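Local coordinates for catabolite control protein A (Lactococcus lactis, PDB 2O20) that probably acts as a global transcriptional regulator of carbon catabolite repression and activation, binding DNA as a LacI-family protein, at residues Q170-L175 and V200-A205. The protein carries 1 engineered substitution. Numbering follows the deposited sequence.
Sequences QSTKKL and VGYQEA
Between 170-175 and 200-205, T172 carries most of the contact, with OG1 at the edge of the Y202 ring and CG2 chiefly against A205. The parent helices, 164-177 and 193-208, lie next to each other on one face of the four-stranded parallel sheet in the periplasmic-binding-protein-like part of this LacI-family regulator; strand 183-186 runs between them in sequence, giving a helix-strand-helix passage of the alpha/beta fold. The segment axes approach to 8.2 Å at a crossing angle of -32°, a closeness that the small side chains of T172 and A205 permit. On the A205 side, the T172 methyl CG2 sits 3.5 Å from A205 CB, and T172 CB is almost as near to that same methyl. A205 CB also comes within 4.0 Å of K173 N, the backbone nitrogen of the following residue, while the long K173 chain leads off away from the partner helix. On the Y202 side, T172 OG1 comes to the ring edge, in its plane, 3.4 Å from Y202 CD1; the two side chains cross at about a right angle. A chi1 of -53° sets OG1 beside the backbone N, where it meets both the ring edge and its hydrogen-bond partner, the A168 carbonyl, and puts CG2 anti to that N, against A205. With an alanine here both branches go, which would probably open a gap between the A205 methyl and the Y202 ring edge and cost the A168 carbonyl its hydroxyl partner. Further out, V244 of strand 242-245 touches the T172 side chain, A205 also packs on Y169 and I176, and Y185 meets the Y202 ring edge-to-face. At the far end of that ring, Y202 OH is hydrogen-bonded to I183 O, at the start of strand 183-186.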
ATOM      1  N   GLN D 170      -5.834  14.094  22.424  1.00 17.47           N
ATOM      2  CA  GLN D 170      -6.911  14.695  21.606  1.00 18.09           C
ATOM      3  C   GLN D 170      -7.893  13.611  21.084  1.00 18.09           C
ATOM      4  O   GLN D 170      -9.094  13.822  21.058  1.00 17.88           O
ATOM      5  CB  GLN D 170      -6.341  15.457  20.414  1.00 18.87           C
ATOM      6  CG  GLN D 170      -5.632  16.760  20.769  1.00 19.92           C
ATOM      7  CD  GLN D 170      -4.749  17.260  19.646  1.00 24.54           C
ATOM      8  OE1 GLN D 170      -4.517  16.556  18.664  1.00 24.42           O
ATOM      9  NE2 GLN D 170      -4.235  18.486  19.798  1.00 26.16           N
ATOM     10  N   SER D 171      -7.365  12.450  20.686  1.00 18.11           N
ATOM     11  CA  SER D 171      -8.194  11.342  20.217  1.00 18.11           C
ATOM     12  C   SER D 171      -9.138  10.822  21.319  1.00 17.87           C
ATOM     13  O   SER D 171     -10.364  10.616  21.101  1.00 18.14           O
ATOM     14  CB  SER D 171      -7.297  10.185  19.703  1.00 18.16           C
ATOM     15  OG  SER D 171      -6.561  10.588  18.586  1.00 21.08           O
ATOM     16  N   THR D 172      -8.565  10.570  22.493  1.00 18.22           N
ATOM     17  CA  THR D 172      -9.339  10.075  23.639  1.00 18.67           C
ATOM     18  C   THR D 172     -10.405  11.109  24.054  1.00 19.21           C
ATOM     19  O   THR D 172     -11.559  10.753  24.243  1.00 17.71           O
ATOM     20  CB  THR D 172      -8.412   9.709  24.811  1.00 18.64           C
ATOM     21  OG1 THR D 172      -7.402   8.796  24.345  1.00 17.89           O
ATOM     22  CG2 THR D 172      -9.202   9.113  26.001  1.00 19.46           C
ATOM     23  N   LYS D 173     -10.024  12.392  24.143  1.00 19.94           N
ATOM     24  CA  LYS D 173     -10.967  13.457  24.488  1.00 20.75           C
ATOM     25  C   LYS D 173     -12.129  13.594  23.506  1.00 19.92           C
ATOM     26  O   LYS D 173     -13.249  13.863  23.898  1.00 20.74           O
ATOM     27  CB  LYS D 173     -10.211  14.807  24.594  1.00 21.37           C
ATOM     28  CG  LYS D 173     -10.956  15.901  25.285  1.00 23.55           C
ATOM     29  CD  LYS D 173     -10.065  17.169  25.422  1.00 24.35           C
ATOM     30  CE  LYS D 173     -10.709  18.214  26.293  1.00 27.75           C
ATOM     31  NZ  LYS D 173      -9.738  19.312  26.544  1.00 33.63           N
ATOM     32  N   LYS D 174     -11.867  13.395  22.218  1.00 20.80           N
ATOM     33  CA  LYS D 174     -12.916  13.412  21.221  1.00 20.50           C
ATOM     34  C   LYS D 174     -13.984  12.337  21.494  1.00 19.86           C
ATOM     35  O   LYS D 174     -15.179  12.578  21.335  1.00 20.41           O
ATOM     36  CB  LYS D 174     -12.293  13.210  19.834  1.00 20.93           C
ATOM     37  CG  LYS D 174     -13.276  13.268  18.703  1.00 22.57           C
ATOM     38  CD  LYS D 174     -12.578  13.410  17.358  1.00 23.44           C
ATOM     39  CE  LYS D 174     -13.538  13.196  16.242  1.00 24.09           C
ATOM     40  NZ  LYS D 174     -14.486  14.331  16.114  1.00 24.63           N
ATOM     41  N   LEU D 175     -13.555  11.154  21.906  1.00 19.78           N
ATOM     42  CA  LEU D 175     -14.495  10.062  22.209  1.00 19.34           C
ATOM     43  C   LEU D 175     -15.213  10.332  23.557  1.00 20.41           C
ATOM     44  O   LEU D 175     -16.388   9.988  23.737  1.00 21.54           O
ATOM     45  CB  LEU D 175     -13.761   8.723  22.252  1.00 19.48           C
ATOM     46  CG  LEU D 175     -13.153   8.281  20.913  1.00 18.96           C
ATOM     47  CD1 LEU D 175     -12.234   7.085  21.064  1.00 19.15           C
ATOM     48  CD2 LEU D 175     -14.238   7.999  19.896  1.00 20.39           C
ATOM     49  N   VAL D 200       0.367   7.894  28.222  1.00 24.28           N
ATOM     50  CA  VAL D 200       0.277   9.049  29.095  1.00 24.21           C
ATOM     51  C   VAL D 200      -0.847   9.950  28.598  1.00 22.67           C
ATOM     52  O   VAL D 200      -1.653  10.397  29.383  1.00 22.48           O
ATOM     53  CB  VAL D 200       1.617   9.797  29.208  1.00 24.95           C
ATOM     54  CG1 VAL D 200       1.482  11.096  30.041  1.00 26.29           C
ATOM     55  CG2 VAL D 200       2.685   8.883  29.826  1.00 27.23           C
ATOM     56  N   GLY D 201      -0.921  10.180  27.293  1.00 21.26           N
ATOM     57  CA  GLY D 201      -1.935  11.081  26.743  1.00 20.95           C
ATOM     58  C   GLY D 201      -3.354  10.545  26.943  1.00 20.46           C
ATOM     59  O   GLY D 201      -4.264  11.279  27.338  1.00 18.93           O
ATOM     60  N   TYR D 202      -3.525   9.250  26.689  1.00 20.08           N
ATOM     61  CA  TYR D 202      -4.791   8.536  26.940  1.00 19.56           C
ATOM     62  C   TYR D 202      -5.277   8.653  28.400  1.00 20.05           C
ATOM     63  O   TYR D 202      -6.440   8.978  28.660  1.00 18.52           O
ATOM     64  CB  TYR D 202      -4.585   7.062  26.527  1.00 19.85           C
ATOM     65  CG  TYR D 202      -5.652   6.035  26.891  1.00 18.83           C
ATOM     66  CD1 TYR D 202      -6.913   6.035  26.282  1.00 19.54           C
ATOM     67  CD2 TYR D 202      -5.365   5.023  27.797  1.00 21.47           C
ATOM     68  CE1 TYR D 202      -7.875   5.054  26.592  1.00 19.71           C
ATOM     69  CE2 TYR D 202      -6.300   4.016  28.088  1.00 20.76           C
ATOM     70  CZ  TYR D 202      -7.552   4.055  27.501  1.00 20.42           C
ATOM     71  OH  TYR D 202      -8.450   3.082  27.839  1.00 20.98           O
ATOM     72  N   GLN D 203      -4.377   8.367  29.323  1.00 19.98           N
ATOM     73  CA  GLN D 203      -4.658   8.448  30.750  1.00 21.82           C
ATOM     74  C   GLN D 203      -4.977   9.852  31.255  1.00 21.70           C
ATOM     75  O   GLN D 203      -5.855  10.015  32.115  1.00 21.62           O
ATOM     76  CB  GLN D 203      -3.485   7.874  31.545  1.00 21.86           C
ATOM     77  CG  GLN D 203      -3.391   6.342  31.479  1.00 25.52           C
ATOM     78  CD  GLN D 203      -2.031   5.850  31.946  1.00 28.47           C
ATOM     79  OE1 GLN D 203      -1.071   6.634  32.042  1.00 29.45           O
ATOM     80  NE2 GLN D 203      -1.934   4.571  32.235  1.00 28.26           N
ATOM     81  N   GLU D 204      -4.255  10.837  30.731  1.00 22.93           N
ATOM     82  CA  GLU D 204      -4.509  12.254  30.983  1.00 24.11           C
ATOM     83  C   GLU D 204      -5.945  12.648  30.601  1.00 22.98           C
ATOM     84  O   GLU D 204      -6.637  13.305  31.369  1.00 22.73           O
ATOM     85  CB  GLU D 204      -3.505  13.050  30.161  1.00 25.24           C
ATOM     86  CG  GLU D 204      -3.494  14.556  30.338  1.00 27.13           C
ATOM     87  CD  GLU D 204      -2.350  15.198  29.566  1.00 28.86           C
ATOM     88  OE1 GLU D 204      -1.174  15.024  29.994  1.00 34.73           O
ATOM     89  OE2 GLU D 204      -2.612  15.867  28.534  1.00 36.62           O
ATOM     90  N   ALA D 205      -6.398  12.225  29.418  1.00 21.74           N
ATOM     91  CA  ALA D 205      -7.776  12.490  28.990  1.00 20.90           C
ATOM     92  C   ALA D 205      -8.814  11.841  29.928  1.00 20.68           C
ATOM     93  O   ALA D 205      -9.778  12.499  30.333  1.00 21.63           O
ATOM     94  CB  ALA D 205      -7.985  12.054  27.539  1.00 22.06           C
TER